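Local coordinates for 2'-deoxycytidine 5'-triphosphate deaminase (Agrobacterium tumefaciens, PDB 2R9Q), which probably catalyses the hydrolytic deamination of dCTP to dUTP, at residues R118-T123 with D258-L263; R151-V156 with A226-D231; R290-G295 with E316-E321. One frame throughout, in Å; residues are numbered along the deposited sequence.

Interaction 1 (R118-T123 with D258-L263); sequences RLDIFT and DEFYIL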
loop_
_atom_site.group_PDB
_atom_site.type_symbol
_atom_site.label_atom_id
_atom_site.label_comp_id
_atom_site.label_asym_id
_atom_site.label_seq_id
_atom_site.Cartn_x
_atom_site.Cartn_y
_atom_site.Cartn_z
ATOM N N ARG B 118 9.325 19.713 -0.158
ATOM C CA ARG B 118 10.378 18.812 0.298
ATOM C C ARG B 118 9.884 17.834 1.364
ATOM O O ARG B 118 10.545 16.824 1.621
ATOM C CB ARG B 118 11.575 19.554 0.880
ATOM C CG ARG B 118 12.153 20.694 0.104
ATOM C CD ARG B 118 12.850 20.340 -1.184
ATOM N NE ARG B 118 13.013 21.574 -1.967
ATOM C CZ ARG B 118 14.070 22.371 -1.952
ATOM N NH1 ARG B 118 15.156 22.068 -1.264
ATOM N NH2 ARG B 118 14.045 23.477 -2.668
ATOM N N LEU B 119 8.746 18.136 1.991
ATOM C CA LEU B 119 8.165 17.278 2.980
ATOM C C LEU B 119 6.972 16.539 2.421
ATOM O O LEU B 119 6.242 15.915 3.184
ATOM C CB LEU B 119 7.722 18.072 4.192
ATOM C CG LEU B 119 8.671 18.388 5.347
ATOM C CD1 LEU B 119 10.092 18.559 4.908
ATOM C CD2 LEU B 119 8.164 19.634 6.079
ATOM N N ASP B 120 6.764 16.647 1.113
ATOM C CA ASP B 120 5.711 15.923 0.394
ATOM C C ASP B 120 4.320 16.173 0.990
ATOM O O ASP B 120 3.557 15.234 1.180
ATOM C CB ASP B 120 6.063 14.419 0.390
ATOM C CG ASP B 120 5.369 13.611 -0.706
ATOM O OD1 ASP B 120 5.066 14.097 -1.831
ATOM O OD2 ASP B 120 5.171 12.424 -0.426
ATOM N N ILE B 121 4.016 17.434 1.300
ATOM C CA ILE B 121 2.717 17.809 1.880
ATOM C C ILE B 121 1.846 18.360 0.765
ATOM O O ILE B 121 2.184 19.351 0.164
ATOM C CB ILE B 121 2.794 18.841 3.030
ATOM C CG1 ILE B 121 3.800 18.389 4.104
ATOM C CG2 ILE B 121 1.383 19.083 3.611
ATOM C CD1 ILE B 121 4.350 19.517 5.074
ATOM N N PHE B 122 0.761 17.653 0.470
ATOM C CA PHE B 122 -0.262 18.110 -0.459
ATOM C C PHE B 122 -1.041 19.240 0.178
ATOM O O PHE B 122 -1.496 19.128 1.305
ATOM C CB PHE B 122 -1.140 16.922 -0.842
ATOM C CG PHE B 122 -2.389 17.260 -1.556
ATOM C CD1 PHE B 122 -2.503 17.002 -2.930
ATOM C CD2 PHE B 122 -3.473 17.772 -0.877
ATOM C CE1 PHE B 122 -3.645 17.286 -3.594
ATOM C CE2 PHE B 122 -4.659 18.048 -1.548
ATOM C CZ PHE B 122 -4.732 17.804 -2.922
ATOM N N THR B 123 -1.172 20.338 -0.556
ATOM C CA THR B 123 -1.932 21.513 -0.140
ATOM C C THR B 123 -2.720 22.129 -1.312
ATOM O O THR B 123 -2.320 22.026 -2.463
ATOM C CB THR B 123 -1.030 22.627 0.551
ATOM O OG1 THR B 123 -0.115 23.188 -0.387
ATOM C CG2 THR B 123 -0.257 22.071 1.738
ATOM N N ASP B 258 5.021 4.798 -5.445
ATOM C CA ASP B 258 4.727 5.062 -4.013
ATOM C C ASP B 258 5.776 5.954 -3.310
ATOM O O ASP B 258 5.566 6.381 -2.196
ATOM C CB ASP B 258 4.601 3.754 -3.204
ATOM C CG ASP B 258 3.603 2.743 -3.824
ATOM O OD1 ASP B 258 3.983 1.533 -3.916
ATOM O OD2 ASP B 258 2.460 3.154 -4.214
ATOM N N GLU B 259 6.897 6.223 -3.952
ATOM C CA GLU B 259 7.943 7.002 -3.353
ATOM C C GLU B 259 7.932 8.473 -3.782
ATOM O O GLU B 259 7.291 8.873 -4.719
ATOM C CB GLU B 259 9.291 6.361 -3.665
ATOM C CG GLU B 259 9.458 4.896 -3.212
ATOM C CD GLU B 259 9.464 4.693 -1.704
ATOM O OE1 GLU B 259 10.113 5.474 -0.958
ATOM O OE2 GLU B 259 8.847 3.709 -1.249
ATOM N N PHE B 260 8.636 9.312 -3.048
ATOM C CA PHE B 260 8.900 10.652 -3.563
ATOM C C PHE B 260 10.376 10.939 -3.524
ATOM O O PHE B 260 11.087 10.447 -2.672
ATOM C CB PHE B 260 7.991 11.696 -2.879
ATOM C CG PHE B 260 8.629 12.514 -1.830
ATOM C CD1 PHE B 260 8.923 13.843 -2.080
ATOM C CD2 PHE B 260 8.866 11.985 -0.574
ATOM C CE1 PHE B 260 9.501 14.616 -1.136
ATOM C CE2 PHE B 260 9.435 12.753 0.410
ATOM C CZ PHE B 260 9.758 14.080 0.142
ATOM N N TYR B 261 10.816 11.675 -4.525
ATOM C CA TYR B 261 12.203 11.879 -4.833
ATOM C C TYR B 261 12.504 13.381 -4.868
ATOM O O TYR B 261 11.781 14.148 -5.478
ATOM C CB TYR B 261 12.568 11.229 -6.183
ATOM C CG TYR B 261 12.383 9.722 -6.250
ATOM C CD1 TYR B 261 13.445 8.867 -5.987
ATOM C CD2 TYR B 261 11.162 9.166 -6.534
ATOM C CE1 TYR B 261 13.289 7.501 -6.007
ATOM C CE2 TYR B 261 10.996 7.804 -6.563
ATOM C CZ TYR B 261 12.072 6.944 -6.303
ATOM O OH TYR B 261 11.910 5.522 -6.354
ATOM N N ILE B 262 13.580 13.797 -4.209
ATOM C CA ILE B 262 14.067 15.173 -4.320
ATOM C C ILE B 262 15.288 15.118 -5.219
ATOM O O ILE B 262 16.299 14.504 -4.891
ATOM C CB ILE B 262 14.436 15.829 -2.947
ATOM C CG1 ILE B 262 13.212 15.926 -2.043
ATOM C CG2 ILE B 262 15.030 17.203 -3.149
ATOM C CD1 ILE B 262 13.568 16.170 -0.581
ATOM N N LEU B 263 15.159 15.782 -6.358
ATOM C CA LEU B 263 16.131 15.727 -7.415
ATOM C C LEU B 263 16.487 17.125 -7.901
ATOM O O LEU B 263 15.865 18.122 -7.510
ATOM C CB LEU B 263 15.600 14.850 -8.562
ATOM C CG LEU B 263 15.320 13.375 -8.258
ATOM C CD1 LEU B 263 14.578 12.767 -9.426
ATOM C CD2 LEU B 263 16.615 12.616 -7.938
#
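Phe260 lays its ring against Asp120, and that stack is the heart of the contact. Asp120 CB sits 3.5 Å from the centroid of the Phe260 ring and only 4° off its normal, a CH-pi contact made squarely over the face. The carboxylate is stacked over the ring, the two planes 4° apart, with Asp120 CG 3.6 Å from Phe260 CG. With CG anti to the backbone N (chi1 -159°), the acid slides along the aromatic face, its oxygens near the ring's CB end. At the far rim, Arg118 O approaches the ring edge in its plane, 3.2 Å from Phe260 CZ, where the positive rim of a benzene ring suits a carbonyl oxygen. Ile262, two residues on from Phe260, reaches the same oxygen with its branch end: Ile262 CD1 is 3.8 Å from Arg118 O and 4.2 Å from Arg118 CB. The guanidinium of Arg118 turns to another task, its NH1 bonding to the backbone of a bound peptide. No hydrogen bond crosses between the two segments, yet the buried carboxylate is well supplied: Asp120 OD2 meets Arg318 in a salt bridge and the hydroxyl of Thr152, and OD1 is bonded to Tyr293 OH. With both oxygens engaged and the ring against one side, the carboxylate has little freedom to rotate in the seam between the N- and C-terminal domains.

Interaction 2 (R151-V156 with A226-D231); sequences RTFPIV and AVVDVD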
loop_
_atom_site.group_PDB
_atom_site.type_symbol
_atom_site.label_atom_id
_atom_site.label_comp_id
_atom_site.label_asym_id
_atom_site.label_seq_id
_atom_site.Cartn_x
_atom_site.Cartn_y
_atom_site.Cartn_z
ATOM N N ARG B 151 1.695 13.428 2.786
ATOM C CA ARG B 151 1.749 12.224 2.008
ATOM C C ARG B 151 2.803 11.239 2.524
ATOM O O ARG B 151 2.552 10.063 2.585
ATOM C CB ARG B 151 1.998 12.599 0.558
ATOM C CG ARG B 151 0.929 12.321 -0.413
ATOM C CD ARG B 151 -0.160 13.367 -0.546
ATOM N NE ARG B 151 -1.381 13.164 0.252
ATOM C CZ ARG B 151 -1.971 12.013 0.631
ATOM N NH1 ARG B 151 -1.525 10.801 0.290
ATOM N NH2 ARG B 151 -3.082 12.085 1.365
ATOM N N THR B 152 4.007 11.712 2.848
ATOM C CA THR B 152 5.079 10.811 3.284
ATOM C C THR B 152 5.409 10.926 4.743
ATOM O O THR B 152 5.579 9.931 5.383
ATOM C CB THR B 152 6.369 11.018 2.489
ATOM O OG1 THR B 152 6.083 10.864 1.102
ATOM C CG2 THR B 152 7.486 10.011 2.918
ATOM N N PHE B 153 5.568 12.154 5.234
ATOM C CA PHE B 153 5.915 12.397 6.618
ATOM C C PHE B 153 4.734 12.936 7.377
ATOM O O PHE B 153 4.066 13.888 6.924
ATOM C CB PHE B 153 7.085 13.416 6.785
ATOM C CG PHE B 153 8.263 13.177 5.882
ATOM C CD1 PHE B 153 9.072 12.105 6.058
ATOM C CD2 PHE B 153 8.582 14.072 4.893
ATOM C CE1 PHE B 153 10.118 11.894 5.235
ATOM C CE2 PHE B 153 9.621 13.851 4.070
ATOM C CZ PHE B 153 10.383 12.758 4.250
ATOM N N PRO B 154 4.489 12.370 8.571
ATOM C CA PRO B 154 3.548 13.064 9.426
ATOM C C PRO B 154 4.165 14.383 9.923
ATOM O O PRO B 154 5.405 14.488 10.102
ATOM C CB PRO B 154 3.320 12.067 10.538
ATOM C CG PRO B 154 4.605 11.255 10.603
ATOM C CD PRO B 154 4.992 11.125 9.188
ATOM N N ILE B 155 3.334 15.393 10.091
ATOM C CA ILE B 155 3.819 16.739 10.388
ATOM C C ILE B 155 3.176 17.331 11.618
ATOM O O ILE B 155 2.094 16.941 11.990
ATOM C CB ILE B 155 3.741 17.671 9.176
ATOM C CG1 ILE B 155 2.304 17.928 8.729
ATOM C CG2 ILE B 155 4.634 17.142 8.035
ATOM C CD1 ILE B 155 2.133 19.144 7.805
ATOM N N VAL B 156 3.885 18.238 12.285
ATOM C CA VAL B 156 3.264 19.088 13.310
ATOM C C VAL B 156 3.154 20.540 12.825
ATOM O O VAL B 156 4.118 21.115 12.315
ATOM C CB VAL B 156 3.891 18.941 14.778
ATOM C CG1 VAL B 156 5.325 18.488 14.723
ATOM C CG2 VAL B 156 3.766 20.238 15.574
ATOM N N ALA B 226 9.666 9.903 12.571
ATOM C CA ALA B 226 9.132 10.824 13.569
ATOM C C ALA B 226 8.295 11.881 12.839
ATOM O O ALA B 226 8.242 11.909 11.597
ATOM C CB ALA B 226 10.289 11.460 14.394
ATOM N N VAL B 227 7.615 12.734 13.609
ATOM C CA VAL B 227 6.768 13.776 13.055
ATOM C C VAL B 227 7.670 14.948 12.683
ATOM O O VAL B 227 8.638 15.179 13.357
ATOM C CB VAL B 227 5.637 14.199 14.039
ATOM C CG1 VAL B 227 4.786 13.009 14.393
ATOM C CG2 VAL B 227 6.229 14.828 15.303
ATOM N N VAL B 228 7.387 15.638 11.585
ATOM C CA VAL B 228 8.161 16.797 11.231
ATOM C C VAL B 228 7.471 18.070 11.657
ATOM O O VAL B 228 6.399 18.346 11.171
ATOM C CB VAL B 228 8.462 16.902 9.726
ATOM C CG1 VAL B 228 9.285 18.175 9.467
ATOM C CG2 VAL B 228 9.191 15.692 9.251
ATOM N N ASP B 229 8.102 18.830 12.560
ATOM C CA ASP B 229 7.675 20.193 12.886
ATOM C C ASP B 229 8.046 21.145 11.737
ATOM O O ASP B 229 9.214 21.383 11.453
ATOM C CB ASP B 229 8.265 20.668 14.225
ATOM C CG ASP B 229 7.501 21.853 14.838
ATOM O OD1 ASP B 229 7.109 22.784 14.097
ATOM O OD2 ASP B 229 7.309 21.867 16.081
ATOM N N VAL B 230 7.009 21.661 11.085
ATOM C CA VAL B 230 7.129 22.514 9.915
ATOM C C VAL B 230 7.656 23.911 10.245
ATOM O O VAL B 230 8.128 24.626 9.369
ATOM C CB VAL B 230 5.773 22.613 9.131
ATOM C CG1 VAL B 230 5.243 21.199 8.810
ATOM C CG2 VAL B 230 4.734 23.491 9.867
ATOM N N ASP B 231 7.565 24.287 11.520
ATOM C CA ASP B 231 8.205 25.517 12.028
ATOM C C ASP B 231 9.704 25.346 12.350
ATOM O O ASP B 231 10.415 26.299 12.353
ATOM C CB ASP B 231 7.450 26.065 13.236
ATOM C CG ASP B 231 5.992 26.404 12.931
ATOM O OD1 ASP B 231 5.570 26.332 11.764
ATOM O OD2 ASP B 231 5.242 26.745 13.873
#
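Three backbone hydrogen bonds tie Pro154-Val156 to Val228-Val230. Val228 N donates to Pro154 O over 2.7 Å, Val156 N returns a bond of 2.8 Å to Val228 O, and Val230 N reaches Val156 O at 3.2 Å in a nearly straight line, the N-H...O angle being 175°. The middle bond is the odd one: its donor stands 48° out of the Val228 carbonyl plane. Proline suits position 154 because the pairing asks for its carbonyl, while its nitrogen has no hydrogen to offer. Beyond the backbone, Asp229 OD1 accepts from Asp231 N with its anti lone pair, closing an Asx turn that bends the chain as the strand ends; Arg158 holds both aspartates through salt bridges.

Side chains alternate between the two faces. Val156 and Asp229 share one, where Val156 CG1 is pressed against the neighbouring backbone, 3.4 Å from Asp229 CA, and also meets Val227 CG2 at 3.8 Å. On the other face Ile155 and Val228 lie side by side. With Ile155 CG1 between the backbone N and the carbonyl carbon (chi1 65°), its CD1 comes to 3.9 Å from Val230 CG1, which Ile155 CB also touches. Farther out, CB of Phe153 touches Val228 CG2 while its ring turns away to meet Trp242 edge-to-face. Beta-branched residues suit such extended chains, and here Ile155 and Val228 are buried on one face and Val156 on the other. The register, Ile155 opposite Val228 and Val156 opposite Asp229, is that of a short parallel strand pair, part of a small mixed sheet in which strand 155-157 runs between 84-86 and 228-229, so that the C-terminal domain adds an outer strand to the N-terminal one.

Interaction 3 (R290-G295 with E316-E321); sequences RVHYAG and EVRSHE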
loop_
_atom_site.group_PDB
_atom_site.type_symbol
_atom_site.label_atom_id
_atom_site.label_comp_id
_atom_site.label_asym_id
_atom_site.label_seq_id
_atom_site.Cartn_x
_atom_site.Cartn_y
_atom_site.Cartn_z
ATOM N N ARG B 290 5.615 13.303 -13.033
ATOM C CA ARG B 290 5.385 14.730 -12.884
ATOM C C ARG B 290 6.321 15.389 -11.866
ATOM O O ARG B 290 6.737 14.763 -10.874
ATOM C CB ARG B 290 3.929 14.937 -12.487
ATOM C CG ARG B 290 3.491 16.366 -12.631
ATOM C CD ARG B 290 1.957 16.537 -12.726
ATOM N NE ARG B 290 1.258 16.173 -11.485
ATOM C CZ ARG B 290 1.234 16.907 -10.366
ATOM N NH1 ARG B 290 1.907 18.065 -10.272
ATOM N NH2 ARG B 290 0.539 16.464 -9.317
ATOM N N VAL B 291 6.663 16.657 -12.116
ATOM C CA VAL B 291 7.154 17.516 -11.031
ATOM C C VAL B 291 5.962 17.912 -10.136
ATOM O O VAL B 291 4.990 18.539 -10.584
ATOM C CB VAL B 291 7.924 18.753 -11.531
ATOM C CG1 VAL B 291 8.068 19.794 -10.412
ATOM C CG2 VAL B 291 9.315 18.333 -12.071
ATOM N N HIS B 292 6.033 17.490 -8.878
ATOM C CA HIS B 292 5.066 17.871 -7.863
ATOM C C HIS B 292 5.537 19.114 -7.111
ATOM O O HIS B 292 6.733 19.391 -7.053
ATOM C CB HIS B 292 4.819 16.704 -6.904
ATOM C CG HIS B 292 3.939 15.653 -7.488
ATOM N ND1 HIS B 292 2.672 15.392 -7.014
ATOM C CD2 HIS B 292 4.105 14.864 -8.576
ATOM C CE1 HIS B 292 2.112 14.463 -7.766
ATOM N NE2 HIS B 292 2.969 14.112 -8.706
ATOM N N TYR B 293 4.571 19.839 -6.550
ATOM C CA TYR B 293 4.803 21.031 -5.712
ATOM C C TYR B 293 5.586 22.143 -6.437
ATOM O O TYR B 293 6.294 22.915 -5.812
ATOM C CB TYR B 293 5.488 20.664 -4.392
ATOM C CG TYR B 293 4.957 19.393 -3.812
ATOM C CD1 TYR B 293 3.649 19.316 -3.389
ATOM C CD2 TYR B 293 5.741 18.249 -3.741
ATOM C CE1 TYR B 293 3.115 18.135 -2.880
ATOM C CE2 TYR B 293 5.221 17.066 -3.233
ATOM C CZ TYR B 293 3.899 17.017 -2.796
ATOM O OH TYR B 293 3.363 15.859 -2.260
ATOM N N ALA B 294 5.415 22.197 -7.761
ATOM C CA ALA B 294 5.924 23.308 -8.573
ATOM C C ALA B 294 5.482 24.588 -7.887
ATOM O O ALA B 294 4.385 24.670 -7.322
ATOM C CB ALA B 294 5.401 23.248 -10.042
ATOM N N GLY B 295 6.376 25.554 -7.869
ATOM C CA GLY B 295 6.134 26.745 -7.104
ATOM C C GLY B 295 6.604 28.016 -7.752
ATOM O O GLY B 295 6.946 28.083 -8.950
ATOM N N GLU B 316 10.783 18.064 -6.997
ATOM C CA GLU B 316 10.146 16.869 -6.463
ATOM C C GLU B 316 9.461 16.126 -7.613
ATOM O O GLU B 316 8.533 16.623 -8.219
ATOM C CB GLU B 316 9.181 17.160 -5.295
ATOM C CG GLU B 316 9.839 17.773 -4.038
ATOM C CD GLU B 316 10.048 19.261 -4.178
ATOM O OE1 GLU B 316 9.094 19.942 -4.604
ATOM O OE2 GLU B 316 11.166 19.748 -3.900
ATOM N N VAL B 317 9.947 14.931 -7.890
ATOM C CA VAL B 317 9.463 14.110 -8.977
ATOM C C VAL B 317 8.826 12.844 -8.412
ATOM O O VAL B 317 9.353 12.205 -7.490
ATOM C CB VAL B 317 10.632 13.764 -9.952
ATOM C CG1 VAL B 317 10.209 12.811 -11.024
ATOM C CG2 VAL B 317 11.265 15.020 -10.501
ATOM N N ARG B 318 7.654 12.542 -8.943
ATOM C CA ARG B 318 6.928 11.327 -8.663
ATOM C C ARG B 318 6.461 10.703 -9.981
ATOM O O ARG B 318 6.079 11.395 -10.919
ATOM C CB ARG B 318 5.692 11.611 -7.818
ATOM C CG ARG B 318 5.904 11.953 -6.357
ATOM C CD ARG B 318 4.501 12.263 -5.735
ATOM N NE ARG B 318 4.362 11.952 -4.311
ATOM C CZ ARG B 318 4.175 10.728 -3.795
ATOM N NH1 ARG B 318 4.058 10.598 -2.484
ATOM N NH2 ARG B 318 4.125 9.640 -4.568
ATOM N N SER B 319 6.513 9.378 -10.035
ATOM C CA SER B 319 5.911 8.640 -11.129
ATOM C C SER B 319 4.465 8.337 -10.777
ATOM O O SER B 319 4.093 8.182 -9.599
ATOM C CB SER B 319 6.655 7.340 -11.429
ATOM O OG SER B 319 6.420 6.436 -10.405
ATOM N N HIS B 320 3.666 8.247 -11.834
ATOM C CA HIS B 320 2.246 8.011 -11.711
ATOM C C HIS B 320 1.830 6.663 -12.284
ATOM O O HIS B 320 2.173 6.311 -13.415
ATOM C CB HIS B 320 1.507 9.164 -12.358
ATOM C CG HIS B 320 1.820 10.463 -11.691
ATOM N ND1 HIS B 320 1.734 10.614 -10.321
ATOM C CD2 HIS B 320 2.284 11.642 -12.179
ATOM C CE1 HIS B 320 2.116 11.835 -9.997
ATOM N NE2 HIS B 320 2.454 12.480 -11.100
ATOM N N GLU B 321 1.111 5.918 -11.455
ATOM C CA GLU B 321 0.571 4.606 -11.809
ATOM C C GLU B 321 1.621 3.513 -11.979
ATOM O O GLU B 321 1.560 2.529 -11.284
ATOM C CB GLU B 321 -0.336 4.684 -13.037
ATOM C CG GLU B 321 -1.624 5.441 -12.766
ATOM C CD GLU B 321 -2.562 5.367 -13.942
ATOM O OE1 GLU B 321 -2.120 5.822 -15.036
ATOM O OE2 GLU B 321 -3.703 4.859 -13.776
HETATM O O HOH W 1 9.310 20.722 -7.434
#
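An antiparallel strand pair at the margin of the C-terminal domain's five-stranded sheet brings Arg290-His292 beside Glu316-Arg318. Arg290 and Arg318 form a hydrogen-bonded pair: Arg290 N gives to Arg318 O at 2.9 Å, and Arg318 N gives back to Arg290 O at 3.1 Å. Next along, Val291 and Val317 form a non-hydrogen-bonded pair, their CG2 methyls meeting at 4.2 Å on one face, as suits compact branched residues. His292 N then donates to Glu316 O across 2.7 Å. Water 1 links the two chains, donating to His292 O and accepting from Glu316 N.

Within the sheet, strand 289-292 is outermost in this chain, and 311-319 separates it from 261-269, whose Tyr261 pairs with Val317 by backbone. The face opposite the valines carries the long polar side chains. Here the chain of Arg318, extended from CG to NE, crosses the imidazole of His292 at about a right angle, placing its CD 3.7 Å from the centroid of the His292 ring and 1° off the normal, a CH-pi contact over the face. That extension also carries the guanidinium onward toward Asp120. Arg290 CB reaches the edge of the His320 ring, 3.2 Å from its NE2, and the two side chains pass at a slant. Beyond His292, Tyr293 crosses Glu316 at about a right angle, and Glu316 OE1 lies in plane at the phenol edge and 3.7 Å from Tyr293 CB; the hydroxyl points on toward Asp120. His320 also meets His320 of a second subunit edge-to-face.

Overall arrangement
All three contacts are largely buried, but interactions 1 and 3 lie nearer the chain's centre, their own centres each about 12 Å from it, than interaction 2 at about 17 Å. Interactions 1 and 2 join the N- and C-terminal domains by different means: side-chain stacking without a hydrogen bond in the first, parallel backbone pairing in the second. Interaction 3 stays within the C-terminal domain, and its strand 311-319 neighbours strand 261-269 of interaction 1. Asp120 of interaction 1 joins it to the other two through its carboxylate. The second subunit reaches all three contacts, interaction 3 most widely, a third subunit packs on interaction 2, and the bound peptide lies against interaction 1.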